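Local coordinates for hypothetical protein (Thermococcus kodakarensis, PDB 2PBZ) that binds ATP and probably works as an ATP-grasp ligase of purine biosynthesis, forming a carbon-nitrogen bond on the route to IMP, at residues L93-T98 and E240-G245; L232-T237 and G248-H253. One frame throughout, in Å; residues are numbered along the deposited sequence.

In the fold
Interactions 1 and 2 illustrate how one helix can serve two interfaces. Both use helix 224-241: residues 232-237 in its body meet strand 249-255 in interaction 2, while its C-terminal end and the turn beyond it, residues 240-245, meet the loop 93-98 in interaction 1. Their centres lie about 10 Å apart, on the same side of the chain's centre. Along the chain the order is 93-98, 232-237, 240-245, 248-253, so the segments of the two contacts alternate. Interaction 2 is local, within the probable ATP-grasp part, whereas interaction 1 reaches back 142 residues to the N-terminal part, probably Rossmann-like. The helix thus links the five-stranded antiparallel sheet to the N-terminal part.

Interaction 1: residues L93-T98 and E240-G245; sequences LKWETT and ELEPPG
The C-terminal end of helix 224-241 meets the loop leading into helix 99-109 through Trp95, which reaches both Leu241 and Glu242. The central bond runs from Trp95 NE1 to Glu242 OE1, 2.8 Å long with an N-H...O angle of 162°. The oxygen lies almost in the indole plane, at the ring's edge, and accepts through its anti lone pair; the carboxylate itself is turned 73° from the ring. Glu242 follows the helix, and a bend at chi2 (61°) folds its carboxylate back to the indole nitrogen. Farther along the indole, Trp95 CH2 packs on Leu241 CG at 3.6 Å, the two side chains crossing at about a right angle. Lys94 approaches the same carboxylate oxygen, with NZ 3.3 Å from Glu242 OE1 in a salt bridge that is weak as a hydrogen bond. Its ammonium has a stronger partner in the backbone oxygen of Arg91. Leu101, Lys104 and Ala105 of helix 99-109 also touch the Trp95 side chain. Glu242 OE1 therefore receives a fairly straight N-H bond and a looser ionic one, and the nearby ammonium would be expected to favour the charged carboxylate, while the indole N-H gains a partner in a buried setting.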
loop_
_atom_site.group_PDB
_atom_site.type_symbol
_atom_site.label_atom_id
_atom_site.label_comp_id
_atom_site.label_asym_id
_atom_site.label_seq_id
_atom_site.Cartn_x
_atom_site.Cartn_y
_atom_site.Cartn_z
ATOM N N LEU A 93 -27.740 9.209 -3.117
ATOM C CA LEU A 93 -27.209 8.838 -1.820
ATOM C C LEU A 93 -27.979 7.756 -1.066
ATOM O O LEU A 93 -27.387 7.012 -0.285
ATOM C CB LEU A 93 -27.105 10.081 -0.938
ATOM C CG LEU A 93 -26.262 11.227 -1.500
ATOM C CD1 LEU A 93 -26.579 12.507 -0.750
ATOM C CD2 LEU A 93 -24.785 10.872 -1.412
ATOM N N LYS A 94 -29.286 7.646 -1.294
ATOM C CA LYS A 94 -30.089 6.654 -0.570
ATOM C C LYS A 94 -30.024 5.244 -1.152
ATOM O O LYS A 94 -30.392 4.275 -0.495
ATOM C CB LYS A 94 -31.550 7.110 -0.503
ATOM C CG LYS A 94 -32.196 7.303 -1.870
ATOM C CD LYS A 94 -33.709 7.477 -1.773
ATOM C CE LYS A 94 -34.325 7.668 -3.146
ATOM N NZ LYS A 94 -33.866 8.914 -3.812
ATOM N N TRP A 95 -29.545 5.142 -2.383
ATOM C CA TRP A 95 -29.469 3.862 -3.069
ATOM C C TRP A 95 -28.523 2.820 -2.505
ATOM O O TRP A 95 -28.567 1.663 -2.923
ATOM C CB TRP A 95 -29.159 4.093 -4.540
ATOM C CG TRP A 95 -30.364 4.569 -5.288
ATOM C CD1 TRP A 95 -30.901 5.821 -5.282
ATOM C CD2 TRP A 95 -31.210 3.768 -6.130
ATOM N NE1 TRP A 95 -32.027 5.854 -6.071
ATOM C CE2 TRP A 95 -32.245 4.609 -6.601
ATOM C CE3 TRP A 95 -31.195 2.419 -6.529
ATOM C CZ2 TRP A 95 -33.261 4.146 -7.454
ATOM C CZ3 TRP A 95 -32.209 1.953 -7.383
ATOM C CH2 TRP A 95 -33.228 2.821 -7.834
ATOM N N GLU A 96 -27.673 3.215 -1.559
ATOM C CA GLU A 96 -26.746 2.271 -0.959
ATOM C C GLU A 96 -27.256 1.931 0.435
ATOM O O GLU A 96 -26.693 1.081 1.132
ATOM C CB GLU A 96 -25.347 2.884 -0.865
ATOM C CG GLU A 96 -25.149 3.757 0.358
ATOM C CD GLU A 96 -23.773 4.393 0.428
ATOM O OE1 GLU A 96 -22.761 3.705 0.145
ATOM O OE2 GLU A 96 -23.696 5.586 0.791
ATOM N N THR A 97 -28.350 2.578 0.821
ATOM C CA THR A 97 -28.918 2.400 2.152
ATOM C C THR A 97 -29.741 1.146 2.447
ATOM O O THR A 97 -29.811 0.718 3.598
ATOM C CB THR A 97 -29.758 3.627 2.527
ATOM O OG1 THR A 97 -28.984 4.817 2.304
ATOM C CG2 THR A 97 -30.146 3.568 3.999
ATOM N N THR A 98 -30.364 0.561 1.429
ATOM C CA THR A 98 -31.168 -0.648 1.628
ATOM C C THR A 98 -30.886 -1.730 0.590
ATOM O O THR A 98 -30.389 -1.454 -0.517
ATOM C CB THR A 98 -32.678 -0.367 1.533
ATOM O OG1 THR A 98 -33.006 -0.033 0.179
ATOM C CG2 THR A 98 -33.075 0.776 2.452
ATOM N N GLU A 240 -31.530 6.005 -15.435
ATOM C CA GLU A 240 -32.955 5.697 -15.589
ATOM C C GLU A 240 -33.627 5.644 -14.232
ATOM O O GLU A 240 -34.495 6.455 -13.917
ATOM C CB GLU A 240 -33.136 4.337 -16.251
ATOM C CG GLU A 240 -32.792 4.320 -17.710
ATOM C CD GLU A 240 -33.758 5.159 -18.517
ATOM O OE1 GLU A 240 -34.983 4.840 -18.530
ATOM O OE2 GLU A 240 -33.291 6.143 -19.132
ATOM N N LEU A 241 -33.206 4.664 -13.442
ATOM C CA LEU A 241 -33.738 4.429 -12.108
ATOM C C LEU A 241 -33.802 5.658 -11.193
ATOM O O LEU A 241 -34.623 5.712 -10.271
ATOM C CB LEU A 241 -32.911 3.326 -11.441
ATOM C CG LEU A 241 -33.528 1.926 -11.327
ATOM C CD1 LEU A 241 -34.348 1.587 -12.569
ATOM C CD2 LEU A 241 -32.418 0.913 -11.103
ATOM N N GLU A 242 -32.923 6.632 -11.430
ATOM C CA GLU A 242 -32.914 7.850 -10.623
ATOM C C GLU A 242 -32.501 9.009 -11.517
ATOM O O GLU A 242 -31.351 9.468 -11.481
ATOM C CB GLU A 242 -31.953 7.707 -9.440
ATOM C CG GLU A 242 -32.123 8.771 -8.387
ATOM C CD GLU A 242 -33.510 8.783 -7.743
ATOM O OE1 GLU A 242 -33.842 7.843 -6.980
ATOM O OE2 GLU A 242 -34.269 9.750 -7.990
ATOM N N PRO A 243 -33.467 9.529 -12.300
ATOM C CA PRO A 243 -33.334 10.631 -13.255
ATOM C C PRO A 243 -31.925 11.032 -13.702
ATOM O O PRO A 243 -31.451 10.488 -14.704
ATOM C CB PRO A 243 -34.147 11.727 -12.585
ATOM C CG PRO A 243 -35.383 10.929 -12.211
ATOM C CD PRO A 243 -34.851 9.521 -11.787
ATOM N N PRO A 244 -31.223 11.948 -12.993
ATOM C CA PRO A 244 -29.898 12.212 -13.573
ATOM C C PRO A 244 -28.908 11.046 -13.371
ATOM O O PRO A 244 -28.053 10.800 -14.218
ATOM C CB PRO A 244 -29.491 13.503 -12.898
ATOM C CG PRO A 244 -30.092 13.355 -11.528
ATOM C CD PRO A 244 -31.455 12.752 -11.780
ATOM N N GLY A 245 -29.035 10.345 -12.245
ATOM C CA GLY A 245 -28.209 9.175 -11.941
ATOM C C GLY A 245 -26.679 9.125 -11.933
ATOM O O GLY A 245 -26.034 8.960 -12.976
#

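Interaction 2: residues L232-T237 and G248-H253; sequences LAFVRT and GPFALH
Phe234 of helix 224-241 meets Phe250 and Leu252 of strand 249-255 in an apolar helix-on-sheet contact of the probable ATP-grasp part, with no hydrogen bond across it. The aromatic component is the pair Phe234 and Phe250: the rings lie nearly parallel, 17° between planes, but displaced so far that they hardly cover each other, with centroids 5.3 Å apart. Their closest atoms are Phe234 CD2 and Phe250 CE1, at 3.4 Å. Phe250 turns its ring to the helix with CG between its backbone N and carbonyl carbon (chi1 70°). A CH-pi contact comes from Leu252, whose CD2 stands over one face of Phe234, 4.2 Å from the ring centroid. A smaller apolar contact adds a methyl: Val235 CG2 touches Phe250 CZ at 4.0 Å. Phe250 and Leu252, two apart on the strand, both direct their CB atoms toward the helix, whereas that of Ala251 points away. The axes of segments 232-237 and 249-253 come within 10.7 Å, their N-to-C directions 120° apart. Leu252 lies about 8 Å, between side chains, from ATP-binding Tyr172. In the five-stranded antiparallel sheet, strand 249-255 runs between strands 170-178 and 261-266; Phe175 meets the Phe250 ring, Ile265 touches both Phe234 and Leu252, and Ala105 of helix 99-109 also packs on Phe234.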
loop_
_atom_site.group_PDB
_atom_site.type_symbol
_atom_site.label_atom_id
_atom_site.label_comp_id
_atom_site.label_asym_id
_atom_site.label_seq_id
_atom_site.Cartn_x
_atom_site.Cartn_y
_atom_site.Cartn_z
ATOM N N LEU A 232 -19.933 0.948 -16.423
ATOM C CA LEU A 232 -20.667 1.606 -17.492
ATOM C C LEU A 232 -22.133 1.256 -17.392
ATOM O O LEU A 232 -23.000 2.124 -17.482
ATOM C CB LEU A 232 -20.137 1.160 -18.851
ATOM C CG LEU A 232 -19.047 2.038 -19.455
ATOM C CD1 LEU A 232 -18.679 1.498 -20.829
ATOM C CD2 LEU A 232 -19.553 3.472 -19.588
ATOM N N ALA A 233 -22.404 -0.028 -17.197
ATOM C CA ALA A 233 -23.769 -0.503 -17.098
ATOM C C ALA A 233 -24.459 0.122 -15.906
ATOM O O ALA A 233 -25.630 0.479 -15.973
ATOM C CB ALA A 233 -23.786 -2.011 -16.976
ATOM N N PHE A 234 -23.729 0.264 -14.806
ATOM C CA PHE A 234 -24.307 0.843 -13.598
ATOM C C PHE A 234 -24.765 2.278 -13.861
ATOM O O PHE A 234 -25.841 2.683 -13.434
ATOM C CB PHE A 234 -23.283 0.831 -12.466
ATOM C CG PHE A 234 -23.853 1.216 -11.140
ATOM C CD1 PHE A 234 -24.690 0.344 -10.443
ATOM C CD2 PHE A 234 -23.591 2.474 -10.597
ATOM C CE1 PHE A 234 -25.266 0.725 -9.218
ATOM C CE2 PHE A 234 -24.159 2.862 -9.381
ATOM C CZ PHE A 234 -24.999 1.986 -8.691
ATOM N N VAL A 235 -23.920 3.041 -14.547
ATOM C CA VAL A 235 -24.231 4.411 -14.866
ATOM C C VAL A 235 -25.495 4.485 -15.707
ATOM O O VAL A 235 -26.382 5.289 -15.423
ATOM C CB VAL A 235 -23.076 5.070 -15.623
ATOM C CG1 VAL A 235 -23.468 6.468 -16.065
ATOM C CG2 VAL A 235 -21.860 5.122 -14.728
ATOM N N ARG A 236 -25.582 3.633 -16.727
ATOM C CA ARG A 236 -26.744 3.614 -17.613
ATOM C C ARG A 236 -28.040 3.419 -16.862
ATOM O O ARG A 236 -28.935 4.244 -16.962
ATOM C CB ARG A 236 -26.619 2.511 -18.672
ATOM C CG ARG A 236 -25.268 2.435 -19.376
ATOM C CD ARG A 236 -24.866 3.756 -20.029
ATOM N NE ARG A 236 -25.439 3.934 -21.361
ATOM C CZ ARG A 236 -25.349 5.058 -22.067
ATOM N NH1 ARG A 236 -24.708 6.102 -21.566
ATOM N NH2 ARG A 236 -25.899 5.147 -23.270
ATOM N N THR A 237 -28.146 2.343 -16.093
ATOM C CA THR A 237 -29.387 2.094 -15.373
ATOM C C THR A 237 -29.699 3.108 -14.285
ATOM O O THR A 237 -30.867 3.329 -13.957
ATOM C CB THR A 237 -29.439 0.677 -14.736
ATOM O OG1 THR A 237 -29.405 0.797 -13.309
ATOM C CG2 THR A 237 -28.293 -0.190 -15.220
ATOM N N GLY A 248 -20.992 12.068 -9.378
ATOM C CA GLY A 248 -19.580 12.113 -9.051
ATOM C C GLY A 248 -18.977 10.757 -8.764
ATOM O O GLY A 248 -18.879 9.909 -9.645
ATOM N N PRO A 249 -18.541 10.538 -7.516
ATOM C CA PRO A 249 -17.948 9.255 -7.135
ATOM C C PRO A 249 -18.980 8.196 -6.743
ATOM O O PRO A 249 -20.075 8.508 -6.286
ATOM C CB PRO A 249 -17.043 9.641 -5.958
ATOM C CG PRO A 249 -17.815 10.709 -5.294
ATOM C CD PRO A 249 -18.300 11.552 -6.472
ATOM N N PHE A 250 -18.620 6.940 -6.939
ATOM C CA PHE A 250 -19.471 5.839 -6.526
ATOM C C PHE A 250 -18.560 4.631 -6.521
ATOM O O PHE A 250 -17.481 4.666 -7.108
ATOM C CB PHE A 250 -20.702 5.667 -7.459
ATOM C CG PHE A 250 -20.382 5.160 -8.846
ATOM C CD1 PHE A 250 -20.601 3.831 -9.178
ATOM C CD2 PHE A 250 -19.891 6.016 -9.825
ATOM C CE1 PHE A 250 -20.336 3.359 -10.470
ATOM C CE2 PHE A 250 -19.625 5.561 -11.112
ATOM C CZ PHE A 250 -19.848 4.228 -11.436
ATOM N N ALA A 251 -18.967 3.577 -5.832
ATOM C CA ALA A 251 -18.140 2.387 -5.776
ATOM C C ALA A 251 -18.943 1.107 -5.791
ATOM O O ALA A 251 -20.044 1.032 -5.241
ATOM C CB ALA A 251 -17.256 2.427 -4.539
ATOM N N LEU A 252 -18.379 0.101 -6.438
ATOM C CA LEU A 252 -19.004 -1.204 -6.497
ATOM C C LEU A 252 -18.157 -2.090 -5.588
ATOM O O LEU A 252 -16.931 -2.040 -5.625
ATOM C CB LEU A 252 -18.993 -1.721 -7.934
ATOM C CG LEU A 252 -19.698 -0.799 -8.932
ATOM C CD1 LEU A 252 -19.553 -1.331 -10.339
ATOM C CD2 LEU A 252 -21.159 -0.684 -8.549
ATOM N N HIS A 253 -18.808 -2.867 -4.739
ATOM C CA HIS A 253 -18.094 -3.743 -3.824
ATOM C C HIS A 253 -18.179 -5.194 -4.303
ATOM O O HIS A 253 -19.253 -5.693 -4.625
ATOM C CB HIS A 253 -18.668 -3.578 -2.406
ATOM C CG HIS A 253 -18.596 -2.171 -1.892
ATOM N ND1 HIS A 253 -19.166 -1.777 -0.699
ATOM C CD2 HIS A 253 -18.011 -1.064 -2.412
ATOM C CE1 HIS A 253 -18.936 -0.490 -0.507
ATOM N NE2 HIS A 253 -18.239 -0.035 -1.533
#